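Local coordinates for class II aldolase/adducin N-terminal domain-containing protein (Thermoplasma acidophilum, PDB 3M4R) that binds a zinc ion in its class II aldolase/adducin-type domain, the N-terminal part of a longer protein of uncharacterised function that is probably an oxidoreductase, at residues A[132-135]-A[136-140]; A[193-196]-A[197-201]; A[116-119]-A[120-124]; A[91-94]-A[95-98]. All coordinates share one frame; numbering follows the deposited sequence.

Contact 1: residues A[132-135]-A[136-140]; sequences HADA and ILSIT. With ZN (zinc ion), chain B.
Ala-133 O accepts the amide of Leu-137 at 3.1 Å with an N-H...O angle of 156°, and so closes the first turn of helix 134-140, for which Ala-133 is the N-cap. The same oxygen also takes a weak bond from Ile-136 N. The turn starts directly beyond the zinc site of this class II aldolase-type domain: His-132, the residue just before the N-cap, binds the zinc ion through NE2 at 2.1 Å. Water 2, both carboxylate oxygens of Glu-116, and His-130 and His-188 make up the rest of the metal shell. Further along, the regular helical pattern continues from Ser-138 N to Asp-134 O and from Ile-139 N to Ala-135 O. The outer face carries a bridge through water 1, which donates to Asp-134 OD2 at 2.6 Å and lies 3.0 Å from Ser-138 OG. This links two side chains a turn apart that make no direct hydrogen bond to each other.

The apolar contact is between Ala-133 CB and Ile-136 CG1, 4.0 Å apart; with CG1 beside its own backbone N (chi1 -72°), the isoleucine branch leans back toward Ala-133. Separately, the methyl Leu-137 CD1 comes near the carbonyl oxygen His-132 O, at 4.0 Å. Helix 197-215 covers Ala-133 and Ala-135 through Val-208 and Ile-215, while Leu-153 meets Ile-136. At the far end Ile-136 O is gripped twice, by Thr-140 OG1 at 2.7 Å and by Thr-140 N at 3.0 Å, the two donors arriving from opposite faces of the carbonyl plane.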
ATOM      1  N   HIS A 132       3.093  -3.811  -7.753  1.00 25.76           N
ATOM      2  CA  HIS A 132       2.575  -4.365  -8.978  1.00 26.00           C
ATOM      3  C   HIS A 132       3.474  -5.561  -9.346  1.00 25.66           C
ATOM      4  O   HIS A 132       3.947  -5.679 -10.466  1.00 26.54           O
ATOM      5  CB  HIS A 132       2.544  -3.303 -10.079  1.00 25.64           C
ATOM      6  CG  HIS A 132       1.669  -2.125  -9.758  1.00 27.87           C
ATOM      7  ND1 HIS A 132       1.749  -0.945 -10.462  1.00 28.78           N
ATOM      8  CD2 HIS A 132       0.713  -1.936  -8.806  1.00 25.59           C
ATOM      9  CE1 HIS A 132       0.883  -0.076  -9.960  1.00 31.10           C
ATOM     10  NE2 HIS A 132       0.234  -0.655  -8.965  1.00 27.18           N
ATOM     11  N   ALA A 133       3.702  -6.441  -8.372  1.00 25.38           N
ATOM     12  CA  ALA A 133       4.668  -7.542  -8.500  1.00 25.14           C
ATOM     13  C   ALA A 133       4.397  -8.346  -9.761  1.00 25.78           C
ATOM     14  O   ALA A 133       3.272  -8.794  -9.973  1.00 25.13           O
ATOM     15  CB  ALA A 133       4.588  -8.437  -7.290  1.00 24.38           C
ATOM     16  N   ASP A 134       5.423  -8.498 -10.597  1.00 25.98           N
ATOM     17  CA  ASP A 134       5.314  -9.265 -11.839  1.00 26.79           C
ATOM     18  C   ASP A 134       4.679 -10.677 -11.698  1.00 25.34           C
ATOM     19  O   ASP A 134       3.782 -11.020 -12.449  1.00 25.15           O
ATOM     20  CB  ASP A 134       6.685  -9.382 -12.514  1.00 27.31           C
ATOM     21  CG  ASP A 134       6.586 -10.000 -13.888  1.00 30.77           C
ATOM     22  OD1 ASP A 134       5.951  -9.340 -14.749  1.00 34.72           O
ATOM     23  OD2 ASP A 134       7.107 -11.142 -14.095  1.00 34.76           O
ATOM     24  N   ALA A 135       5.147 -11.478 -10.751  1.00 24.60           N
ATOM     25  CA  ALA A 135       4.589 -12.807 -10.527  1.00 24.67           C
ATOM     26  C   ALA A 135       3.107 -12.768 -10.096  1.00 24.44           C
ATOM     27  O   ALA A 135       2.356 -13.710 -10.343  1.00 24.38           O
ATOM     28  CB  ALA A 135       5.421 -13.577  -9.492  1.00 24.37           C
ATOM     29  N   ILE A 136       2.681 -11.688  -9.461  1.00 23.90           N
ATOM     30  CA  ILE A 136       1.262 -11.551  -9.104  1.00 23.96           C
ATOM     31  C   ILE A 136       0.431 -11.241 -10.350  1.00 24.03           C
ATOM     32  O   ILE A 136      -0.690 -11.752 -10.506  1.00 25.12           O
ATOM     33  CB  ILE A 136       1.049 -10.500  -8.026  1.00 23.24           C
ATOM     34  CG1 ILE A 136       1.561 -11.022  -6.670  1.00 23.47           C
ATOM     35  CG2 ILE A 136      -0.421 -10.094  -7.943  1.00 23.84           C
ATOM     36  CD1 ILE A 136       0.779 -12.214  -6.045  1.00 24.04           C
ATOM     37  N   LEU A 137       0.981 -10.416 -11.234  1.00 23.56           N
ATOM     38  CA  LEU A 137       0.326 -10.092 -12.483  1.00 24.07           C
ATOM     39  C   LEU A 137       0.185 -11.347 -13.338  1.00 24.48           C
ATOM     40  O   LEU A 137      -0.875 -11.571 -13.900  1.00 25.22           O
ATOM     41  CB  LEU A 137       1.097  -9.005 -13.248  1.00 23.94           C
ATOM     42  CG  LEU A 137       1.022  -7.526 -12.796  1.00 23.83           C
ATOM     43  CD1 LEU A 137       1.875  -6.637 -13.746  1.00 22.32           C
ATOM     44  CD2 LEU A 137      -0.420  -7.009 -12.766  1.00 22.45           C
ATOM     45  N   SER A 138       1.238 -12.173 -13.396  1.00 24.66           N
ATOM     46  CA  SER A 138       1.209 -13.421 -14.154  1.00 25.27           C
ATOM     47  C   SER A 138       0.167 -14.402 -13.655  1.00 24.93           C
ATOM     48  O   SER A 138      -0.610 -14.917 -14.440  1.00 24.85           O
ATOM     49  CB  SER A 138       2.545 -14.158 -14.089  1.00 25.66           C
ATOM     50  OG  SER A 138       3.573 -13.430 -14.723  1.00 27.50           O
ATOM     51  N   ILE A 139       0.165 -14.673 -12.349  1.00 24.47           N
ATOM     52  CA  ILE A 139      -0.761 -15.655 -11.805  1.00 23.69           C
ATOM     53  C   ILE A 139      -2.198 -15.188 -11.937  1.00 23.53           C
ATOM     54  O   ILE A 139      -3.086 -15.992 -12.203  1.00 24.37           O
ATOM     55  CB  ILE A 139      -0.439 -16.077 -10.337  1.00 23.31           C
ATOM     56  CG1 ILE A 139      -0.960 -17.504 -10.108  1.00 22.51           C
ATOM     57  CG2 ILE A 139      -1.049 -15.108  -9.336  1.00 21.65           C
ATOM     58  CD1 ILE A 139      -0.561 -18.127  -8.798  1.00 21.22           C
ATOM     59  N   THR A 140      -2.429 -13.893 -11.784  1.00 23.89           N
ATOM     60  CA  THR A 140      -3.783 -13.365 -11.860  1.00 22.92           C
ATOM     61  C   THR A 140      -4.235 -13.183 -13.307  1.00 23.50           C
ATOM     62  O   THR A 140      -5.420 -13.029 -13.556  1.00 23.71           O
ATOM     63  CB  THR A 140      -3.943 -12.097 -11.042  1.00 22.98           C
ATOM     64  OG1 THR A 140      -3.070 -11.067 -11.527  1.00 21.08           O
ATOM     65  CG2 THR A 140      -3.638 -12.392  -9.566  1.00 21.13           C
TER
HETATM   66 ZN    ZN B 220      -1.509   0.106  -7.985  1.00 37.37          ZN
HETATM   67  O   HOH W   1       6.332 -13.597 -13.612  1.00 38.35           O
HETATM   68  O   HOH W   2      -1.852   1.058  -9.736  1.00 21.59           O

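Contact 2: residues A[193-196]-A[197-201]; sequences FGDT and GKEAY
Asp-195 N gives its hydrogen to Glu-199 OE1 at 2.7 Å, a short bond that meets the oxygen on its anti side, 31° out of the carboxylate plane. Thr-196 supplies the two other bonds of the turn. Its OG1 accepts from Glu-199 N at 3.2 Å, and its carbonyl oxygen accepts from Ala-200 N at 3.3 Å. With chi1 at 73°, OG1 sits between the backbone N and the carbonyl carbon, facing the helix amides. Thr-196 is thus the N-cap of helix 197-215, reached at the point where strand 189-194 of the central sheet ends and the chain turns into its last helix. The glutamate's answering bond goes to the residue before the cap, not to the cap itself.

The side chains of Asp-195 and Glu-199 lie side by side, their carboxylate planes turned 50° apart, with OD2 and OE1 at 4.1 Å, a closeness of like charge that the helix start would probably ease. If a leucine stood in place of Glu-199, Asp-195 N would probably be left without its acceptor and the approach to the helix freer to shift. Gly-194 CA lies 3.5 Å from Glu-199 OE1, and a beta carbon there would run into Glu-199 CB. Ala-200 CB packs 3.7 Å from Phe-193 C. Farther out, Glu-19 OE2 takes the amide of Gly-197, Arg-203 NH1 holds Phe-193 O, and Lys-198 pairs with Asp-202.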
ATOM      1  N   PHE A 193      -0.140  -5.703   4.724  1.00 22.83           N
ATOM      2  CA  PHE A 193      -0.291  -4.778   5.811  1.00 22.67           C
ATOM      3  C   PHE A 193       0.043  -5.440   7.155  1.00 22.58           C
ATOM      4  O   PHE A 193       0.121  -6.673   7.263  1.00 21.52           O
ATOM      5  CB  PHE A 193      -1.744  -4.301   5.828  1.00 23.47           C
ATOM      6  CG  PHE A 193      -2.700  -5.314   5.269  1.00 23.29           C
ATOM      7  CD1 PHE A 193      -3.017  -6.451   5.978  1.00 24.12           C
ATOM      8  CD2 PHE A 193      -3.233  -5.143   4.010  1.00 20.27           C
ATOM      9  CE1 PHE A 193      -3.894  -7.453   5.429  1.00 24.03           C
ATOM     10  CE2 PHE A 193      -4.074  -6.091   3.453  1.00 22.48           C
ATOM     11  CZ  PHE A 193      -4.417  -7.266   4.162  1.00 21.81           C
ATOM     12  N   GLY A 194       0.214  -4.619   8.173  1.00 22.61           N
ATOM     13  CA  GLY A 194       0.477  -5.146   9.515  1.00 22.74           C
ATOM     14  C   GLY A 194       0.751  -4.042  10.494  1.00 22.55           C
ATOM     15  O   GLY A 194       0.708  -2.849  10.136  1.00 23.50           O
ATOM     16  N   ASP A 195       1.023  -4.428  11.723  1.00 21.87           N
ATOM     17  CA  ASP A 195       1.219  -3.507  12.827  1.00 23.34           C
ATOM     18  C   ASP A 195       2.591  -2.841  12.765  1.00 23.38           C
ATOM     19  O   ASP A 195       2.805  -1.768  13.351  1.00 24.90           O
ATOM     20  CB  ASP A 195       1.082  -4.248  14.160  1.00 23.89           C
ATOM     21  CG  ASP A 195      -0.350  -4.666  14.456  1.00 25.85           C
ATOM     22  OD1 ASP A 195      -1.302  -4.088  13.901  1.00 27.25           O
ATOM     23  OD2 ASP A 195      -0.519  -5.584  15.271  1.00 29.43           O
ATOM     24  N   THR A 196       3.514  -3.511  12.084  1.00 23.61           N
ATOM     25  CA  THR A 196       4.876  -3.067  11.949  1.00 23.14           C
ATOM     26  C   THR A 196       5.261  -3.213  10.494  1.00 23.29           C
ATOM     27  O   THR A 196       4.559  -3.885   9.683  1.00 22.93           O
ATOM     28  CB  THR A 196       5.838  -3.919  12.832  1.00 23.00           C
ATOM     29  OG1 THR A 196       5.998  -5.225  12.249  1.00 23.26           O
ATOM     30  CG2 THR A 196       5.302  -4.022  14.288  1.00 22.31           C
ATOM     31  N   GLY A 197       6.360  -2.558  10.147  1.00 23.13           N
ATOM     32  CA  GLY A 197       6.837  -2.619   8.775  1.00 23.81           C
ATOM     33  C   GLY A 197       7.201  -4.052   8.420  1.00 23.11           C
ATOM     34  O   GLY A 197       6.811  -4.546   7.366  1.00 22.35           O
ATOM     35  N   LYS A 198       7.925  -4.740   9.322  1.00 24.00           N
ATOM     36  CA  LYS A 198       8.370  -6.089   9.041  1.00 22.90           C
ATOM     37  C   LYS A 198       7.188  -7.006   8.728  1.00 23.38           C
ATOM     38  O   LYS A 198       7.256  -7.826   7.808  1.00 24.82           O
ATOM     39  CB  LYS A 198       9.180  -6.676  10.232  1.00 23.64           C
ATOM     40  CG  LYS A 198       9.895  -7.999   9.915  1.00 23.26           C
ATOM     41  CD  LYS A 198      10.789  -8.452  11.078  1.00 23.06           C
ATOM     42  CE  LYS A 198      11.519  -9.759  10.779  1.00 24.42           C
ATOM     43  NZ  LYS A 198      10.568 -10.881  10.599  1.00 23.70           N
ATOM     44  N   GLU A 199       6.125  -6.914   9.526  1.00 23.91           N
ATOM     45  CA  GLU A 199       4.933  -7.750   9.336  1.00 24.12           C
ATOM     46  C   GLU A 199       4.368  -7.579   7.937  1.00 23.63           C
ATOM     47  O   GLU A 199       4.063  -8.554   7.265  1.00 23.99           O
ATOM     48  CB  GLU A 199       3.836  -7.413  10.349  1.00 24.81           C
ATOM     49  CG  GLU A 199       3.726  -8.327  11.546  1.00 27.33           C
ATOM     50  CD  GLU A 199       2.717  -7.813  12.557  1.00 32.00           C
ATOM     51  OE1 GLU A 199       1.806  -6.988  12.201  1.00 33.42           O
ATOM     52  OE2 GLU A 199       2.845  -8.205  13.713  1.00 33.96           O
ATOM     53  N   ALA A 200       4.179  -6.329   7.515  1.00 23.42           N
ATOM     54  CA  ALA A 200       3.659  -6.055   6.173  1.00 23.74           C
ATOM     55  C   ALA A 200       4.609  -6.577   5.087  1.00 23.61           C
ATOM     56  O   ALA A 200       4.169  -7.154   4.089  1.00 23.66           O
ATOM     57  CB  ALA A 200       3.415  -4.516   5.977  1.00 23.10           C
ATOM     58  N   TYR A 201       5.902  -6.350   5.296  1.00 24.43           N
ATOM     59  CA  TYR A 201       6.947  -6.803   4.369  1.00 24.18           C
ATOM     60  C   TYR A 201       6.996  -8.314   4.285  1.00 23.04           C
ATOM     61  O   TYR A 201       6.978  -8.887   3.212  1.00 22.41           O
ATOM     62  CB  TYR A 201       8.331  -6.354   4.824  1.00 24.75           C
ATOM     63  CG  TYR A 201       9.438  -6.838   3.904  1.00 25.50           C
ATOM     64  CD1 TYR A 201       9.608  -6.253   2.656  1.00 27.88           C
ATOM     65  CD2 TYR A 201      10.294  -7.883   4.263  1.00 27.04           C
ATOM     66  CE1 TYR A 201      10.603  -6.692   1.780  1.00 27.97           C
ATOM     67  CE2 TYR A 201      11.312  -8.338   3.382  1.00 26.72           C
ATOM     68  CZ  TYR A 201      11.450  -7.716   2.142  1.00 27.70           C
ATOM     69  OH  TYR A 201      12.414  -8.107   1.238  1.00 30.19           O
TER

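Contact 3: residues A[116-119]-A[120-124]; sequences ETFL and HAFLP. With ZN (zinc ion), chain B.
Thr-117 O takes the amide of Ala-121 at 3.0 Å, a bond of 158° at the hydrogen lying in the carbonyl plane, and a weaker one from His-120 N. Phe-118 O receives Phe-122 N in the next step. These backbone bonds build the short helix 117-121 of the class II aldolase-type domain, which leads away from the metal site.

Metal coordination enters through Glu-116, just ahead of the helix. Its side chain extends from CG so that OE1 and OE2 both bind the zinc ion, each at 2.3 Å, alongside the histidine ligands.

The aromatic contact is between Phe-118 and Phe-122, whose ring centroids lie 5.3 Å apart with the planes at 39°. Phe-118 CD1 approaches Phe-122 CZ to 3.7 Å, and Phe-118 CB sits over one face of the Phe-122 ring, toward its rim. Phe-122 CG, anti to the carbonyl carbon (chi1 -70°), swings the ring back along the helix to make this overlap. A serine at Phe-122 would probably open a gap and leave the Phe-118 ring without its neighbour on that side.

Leu-123 CD1 lies against Leu-119 O at 3.4 Å, a buried carbonyl without a hydrogen-bond partner. Glu-116 O meets the imidazole of His-120 in its plane, at the CD2 edge, 3.4 Å away. His-120 bonds Ser-42 and Asn-40, and Asn-40 ND2 bonds Glu-116 OE1. Asn-40 is thus the second-shell partner of the zinc-bound carboxylate, and His-120, one step further out, is likely to hold the Asn-40 amide in place.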
ATOM      1  N   GLU A 116      -2.890   6.357  -5.411  1.00 23.81           N
ATOM      2  CA  GLU A 116      -3.469   5.186  -4.727  1.00 23.75           C
ATOM      3  C   GLU A 116      -3.609   5.345  -3.244  1.00 23.16           C
ATOM      4  O   GLU A 116      -3.780   4.343  -2.533  1.00 22.75           O
ATOM      5  CB  GLU A 116      -2.603   3.930  -5.035  1.00 23.38           C
ATOM      6  CG  GLU A 116      -2.413   3.818  -6.531  1.00 24.15           C
ATOM      7  CD  GLU A 116      -2.115   2.427  -7.031  1.00 26.46           C
ATOM      8  OE1 GLU A 116      -0.888   2.147  -7.207  1.00 25.67           O
ATOM      9  OE2 GLU A 116      -3.092   1.650  -7.294  1.00 26.04           O
ATOM     10  N   THR A 117      -3.605   6.592  -2.761  1.00 21.97           N
ATOM     11  CA  THR A 117      -3.611   6.848  -1.339  1.00 21.10           C
ATOM     12  C   THR A 117      -4.774   6.224  -0.621  1.00 21.46           C
ATOM     13  O   THR A 117      -4.635   5.801   0.541  1.00 21.09           O
ATOM     14  CB  THR A 117      -3.547   8.392  -1.034  1.00 22.18           C
ATOM     15  OG1 THR A 117      -2.255   8.888  -1.430  1.00 20.17           O
ATOM     16  CG2 THR A 117      -3.768   8.648   0.431  1.00 21.88           C
ATOM     17  N   PHE A 118      -5.929   6.183  -1.259  1.00 21.01           N
ATOM     18  CA  PHE A 118      -7.099   5.616  -0.581  1.00 22.28           C
ATOM     19  C   PHE A 118      -7.002   4.111  -0.326  1.00 22.74           C
ATOM     20  O   PHE A 118      -7.610   3.632   0.624  1.00 21.52           O
ATOM     21  CB  PHE A 118      -8.380   5.937  -1.293  1.00 22.31           C
ATOM     22  CG  PHE A 118      -8.794   7.385  -1.130  1.00 21.42           C
ATOM     23  CD1 PHE A 118      -9.221   7.848   0.090  1.00 22.33           C
ATOM     24  CD2 PHE A 118      -8.667   8.276  -2.165  1.00 19.89           C
ATOM     25  CE1 PHE A 118      -9.581   9.182   0.258  1.00 24.61           C
ATOM     26  CE2 PHE A 118      -9.048   9.622  -2.006  1.00 24.36           C
ATOM     27  CZ  PHE A 118      -9.500  10.066  -0.782  1.00 20.90           C
ATOM     28  N   LEU A 119      -6.172   3.379  -1.087  1.00 23.71           N
ATOM     29  CA  LEU A 119      -5.934   1.944  -0.731  1.00 24.03           C
ATOM     30  C   LEU A 119      -5.351   1.836   0.669  1.00 24.31           C
ATOM     31  O   LEU A 119      -5.648   0.893   1.462  1.00 24.40           O
ATOM     32  CB  LEU A 119      -4.978   1.244  -1.705  1.00 24.92           C
ATOM     33  CG  LEU A 119      -5.338   1.184  -3.188  1.00 27.01           C
ATOM     34  CD1 LEU A 119      -4.226   0.482  -4.024  1.00 25.12           C
ATOM     35  CD2 LEU A 119      -6.702   0.508  -3.394  1.00 25.20           C
ATOM     36  N   HIS A 120      -4.507   2.804   0.970  1.00 23.19           N
ATOM     37  CA  HIS A 120      -3.777   2.852   2.232  1.00 23.14           C
ATOM     38  C   HIS A 120      -4.656   3.332   3.396  1.00 22.55           C
ATOM     39  O   HIS A 120      -4.655   2.759   4.539  1.00 22.78           O
ATOM     40  CB  HIS A 120      -2.583   3.764   2.031  1.00 23.16           C
ATOM     41  CG  HIS A 120      -1.583   3.198   1.063  1.00 22.75           C
ATOM     42  ND1 HIS A 120      -0.484   2.474   1.490  1.00 19.79           N
ATOM     43  CD2 HIS A 120      -1.521   3.222  -0.291  1.00 22.34           C
ATOM     44  CE1 HIS A 120       0.204   2.072   0.426  1.00 21.56           C
ATOM     45  NE2 HIS A 120      -0.397   2.511  -0.668  1.00 22.85           N
ATOM     46  N   ALA A 121      -5.367   4.412   3.129  1.00 20.83           N
ATOM     47  CA  ALA A 121      -6.182   5.066   4.180  1.00 20.81           C
ATOM     48  C   ALA A 121      -7.267   4.142   4.666  1.00 20.31           C
ATOM     49  O   ALA A 121      -7.574   4.124   5.850  1.00 20.79           O
ATOM     50  CB  ALA A 121      -6.820   6.421   3.665  1.00 18.99           C
ATOM     51  N   PHE A 122      -7.831   3.366   3.745  1.00 20.89           N
ATOM     52  CA  PHE A 122      -8.999   2.543   4.007  1.00 21.46           C
ATOM     53  C   PHE A 122      -8.677   1.139   4.563  1.00 22.66           C
ATOM     54  O   PHE A 122      -9.596   0.400   4.830  1.00 23.28           O
ATOM     55  CB  PHE A 122      -9.828   2.346   2.752  1.00 20.72           C
ATOM     56  CG  PHE A 122     -10.556   3.576   2.267  1.00 21.92           C
ATOM     57  CD1 PHE A 122     -10.730   4.695   3.060  1.00 23.32           C
ATOM     58  CD2 PHE A 122     -11.117   3.572   1.009  1.00 21.76           C
ATOM     59  CE1 PHE A 122     -11.432   5.782   2.573  1.00 23.02           C
ATOM     60  CE2 PHE A 122     -11.823   4.639   0.515  1.00 23.37           C
ATOM     61  CZ  PHE A 122     -11.977   5.752   1.291  1.00 23.71           C
ATOM     62  N   LEU A 123      -7.418   0.815   4.777  1.00 22.95           N
ATOM     63  CA  LEU A 123      -7.054  -0.446   5.443  1.00 24.31           C
ATOM     64  C   LEU A 123      -6.562  -0.123   6.849  1.00 26.26           C
ATOM     65  O   LEU A 123      -5.632   0.699   7.026  1.00 26.51           O
ATOM     66  CB  LEU A 123      -5.967  -1.147   4.648  1.00 24.20           C
ATOM     67  CG  LEU A 123      -6.449  -1.822   3.360  1.00 23.27           C
ATOM     68  CD1 LEU A 123      -5.236  -2.306   2.516  1.00 21.97           C
ATOM     69  CD2 LEU A 123      -7.375  -2.949   3.707  1.00 25.02           C
ATOM     70  N   PRO A 124      -7.188  -0.744   7.875  1.00 27.25           N
ATOM     71  CA  PRO A 124      -6.951  -0.298   9.230  1.00 27.93           C
ATOM     72  C   PRO A 124      -5.796  -1.029   9.884  1.00 28.49           C
ATOM     73  O   PRO A 124      -5.990  -1.697  10.944  1.00 29.90           O
ATOM     74  CB  PRO A 124      -8.268  -0.676   9.937  1.00 28.85           C
ATOM     75  CG  PRO A 124      -8.672  -1.921   9.270  1.00 27.56           C
ATOM     76  CD  PRO A 124      -8.337  -1.664   7.809  1.00 27.75           C
TER
HETATM   77 ZN    ZN B 220      -1.509   0.106  -7.985  1.00 37.37          ZN
HETATM   78  O   HOH W   2      -1.852   1.058  -9.736  1.00 21.59           O

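Contact 4: residues A[91-94]-A[95-98]; sequences KMTD and EAMV
Helix 94-103 begins with an N-cap at Thr-93, whose OG1 accepts the amide of Ala-96 at 3.1 Å with an N-H...O angle of 162°. The threonine side chain is turned for this: chi1 of 70° tucks the hydroxyl in over the main chain, facing Ala-96 N, with Ala-96 CB also near OG1 at 3.4 Å. Main-chain bonds take over from there, Met-97 N giving to Thr-93 O at 2.8 Å and Val-98 N to Asp-94 O at 2.9 Å.

Before the cap, Met-92 folds back onto the helix. Its CG lies 3.7 Å from Ala-96 CB, and its chain bends at the last torsion so that SE comes 3.9 Å from Met-97 CA, with Met-97 CB a little farther off. Both methionines are present as selenomethionine. This pairing of the residue before the N-cap with the fourth residue of the helix is a hydrophobic staple; together with the threonine cap it marks the point where the loop after helix 80-85 becomes helix. Asp-94 and Glu-95, both acidic and at the exposed start of the helix, would probably be stabilised by its N-terminal end.

Met-97 CG, anti to the backbone N (chi1 -160°), points on into the interior, and the Met-97 side chain lies about 7 Å from that of Glu-116 (nearest atoms). Val-98 CG2 leans on Asp-94 O at 3.5 Å, on the outer face.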
ATOM      1  N   LYS A  91     -18.925   7.689  -5.446  1.00 32.55           N
ATOM      2  CA  LYS A  91     -18.015   7.683  -6.575  1.00 31.52           C
ATOM      3  C   LYS A  91     -17.160   8.938  -6.484  1.00 30.75           C
ATOM      4  O   LYS A  91     -17.561   9.927  -5.900  1.00 30.31           O
ATOM      5  CB  LYS A  91     -18.800   7.700  -7.889  1.00 31.18           C
HETATM    6  N   MSE A  92     -15.996   8.887  -7.101  1.00 29.57           N
HETATM    7  CA  MSE A  92     -15.143  10.031  -7.256  1.00 29.84           C
HETATM    8  C   MSE A  92     -14.331   9.765  -8.508  1.00 28.44           C
HETATM    9  O   MSE A  92     -13.740   8.693  -8.650  1.00 29.06           O
HETATM   10  CB  MSE A  92     -14.203  10.140  -6.043  1.00 29.47           C
HETATM   11  CG  MSE A  92     -13.971  11.490  -5.463  1.00 34.47           C
HETATM   12 SE   MSE A  92     -12.869  11.201  -3.865  1.00 37.26          SE
HETATM   13  CE  MSE A  92     -14.268  11.414  -2.567  1.00 36.34           C
ATOM     14  N   THR A  93     -14.304  10.714  -9.421  1.00 27.18           N
ATOM     15  CA  THR A  93     -13.385  10.655 -10.541  1.00 26.04           C
ATOM     16  C   THR A  93     -11.946  10.779 -10.057  1.00 26.61           C
ATOM     17  O   THR A  93     -11.674  11.216  -8.910  1.00 25.03           O
ATOM     18  CB  THR A  93     -13.692  11.797 -11.566  1.00 26.00           C
ATOM     19  OG1 THR A  93     -13.328  13.052 -11.002  1.00 26.22           O
ATOM     20  CG2 THR A  93     -15.160  11.832 -11.937  1.00 24.38           C
ATOM     21  N   ASP A  94     -11.005  10.364 -10.904  1.00 26.74           N
ATOM     22  CA  ASP A  94      -9.578  10.512 -10.609  1.00 27.23           C
ATOM     23  C   ASP A  94      -9.196  11.949 -10.252  1.00 26.75           C
ATOM     24  O   ASP A  94      -8.527  12.199  -9.260  1.00 26.56           O
ATOM     25  CB  ASP A  94      -8.733  10.087 -11.803  1.00 27.96           C
ATOM     26  CG  ASP A  94      -8.775   8.584 -12.059  1.00 31.05           C
ATOM     27  OD1 ASP A  94      -9.296   7.828 -11.216  1.00 31.92           O
ATOM     28  OD2 ASP A  94      -8.329   8.172 -13.154  1.00 38.53           O
ATOM     29  N   GLU A  95      -9.641  12.870 -11.093  1.00 26.19           N
ATOM     30  CA  GLU A  95      -9.481  14.296 -10.896  1.00 26.59           C
ATOM     31  C   GLU A  95     -10.005  14.760  -9.531  1.00 25.38           C
ATOM     32  O   GLU A  95      -9.307  15.466  -8.808  1.00 24.69           O
ATOM     33  CB  GLU A  95     -10.241  15.041 -11.992  1.00 27.03           C
ATOM     34  CG  GLU A  95      -9.808  16.470 -12.169  1.00 30.29           C
ATOM     35  CD  GLU A  95     -10.723  17.268 -13.099  1.00 32.53           C
ATOM     36  OE1 GLU A  95     -11.602  16.687 -13.794  1.00 35.76           O
ATOM     37  OE2 GLU A  95     -10.553  18.500 -13.122  1.00 33.15           O
ATOM     38  N   ALA A  96     -11.236  14.361  -9.199  1.00 24.37           N
ATOM     39  CA  ALA A  96     -11.830  14.720  -7.913  1.00 23.93           C
ATOM     40  C   ALA A  96     -11.028  14.118  -6.763  1.00 23.45           C
ATOM     41  O   ALA A  96     -10.837  14.728  -5.706  1.00 21.49           O
ATOM     42  CB  ALA A  96     -13.265  14.251  -7.830  1.00 23.56           C
HETATM   43  N   MSE A  97     -10.598  12.881  -6.960  1.00 23.70           N
HETATM   44  CA  MSE A  97      -9.778  12.218  -5.989  1.00 24.86           C
HETATM   45  C   MSE A  97      -8.496  13.031  -5.728  1.00 24.76           C
HETATM   46  O   MSE A  97      -8.129  13.294  -4.560  1.00 24.19           O
HETATM   47  CB  MSE A  97      -9.500  10.787  -6.506  1.00 24.79           C
HETATM   48  CG  MSE A  97      -9.097   9.873  -5.494  1.00 29.11           C
HETATM   49 SE   MSE A  97      -8.635   8.150  -6.322  1.00 27.50          SE
HETATM   50  CE  MSE A  97      -7.220   8.575  -7.600  1.00 27.84           C
ATOM     51  N   VAL A  98      -7.841  13.497  -6.797  1.00 25.05           N
ATOM     52  CA  VAL A  98      -6.602  14.256  -6.624  1.00 25.52           C
ATOM     53  C   VAL A  98      -6.868  15.545  -5.868  1.00 25.71           C
ATOM     54  O   VAL A  98      -6.108  15.919  -4.979  1.00 25.61           O
ATOM     55  CB  VAL A  98      -5.892  14.540  -7.979  1.00 25.76           C
ATOM     56  CG1 VAL A  98      -4.857  15.656  -7.882  1.00 25.33           C
ATOM     57  CG2 VAL A  98      -5.266  13.241  -8.503  1.00 27.46           C
TER

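How the contacts relate
Contact 3 is the buried centre of the four, contacts 1 and 2 are half-buried, and contact 4 lies on the surface. Contacts 1 and 3 share the zinc ion and water 2: each supplies a ligand from just outside a helix, a histidine in one, a glutamate in the other. Contact 3 also meets contacts 2 and 4 through apolar side chains, Phe-118 CE2 touching Met-97 CG of contact 4 and Leu-123 CD1 touching Phe-193 CD2 of contact 2. Contacts 2 and 4 both begin helices with a threonine hydroxyl, but a carboxylate bonds back in the former and a hydrophobic staple accompanies the cap in the latter; contact 1 starts its helix on an alanine, without a side-chain cap.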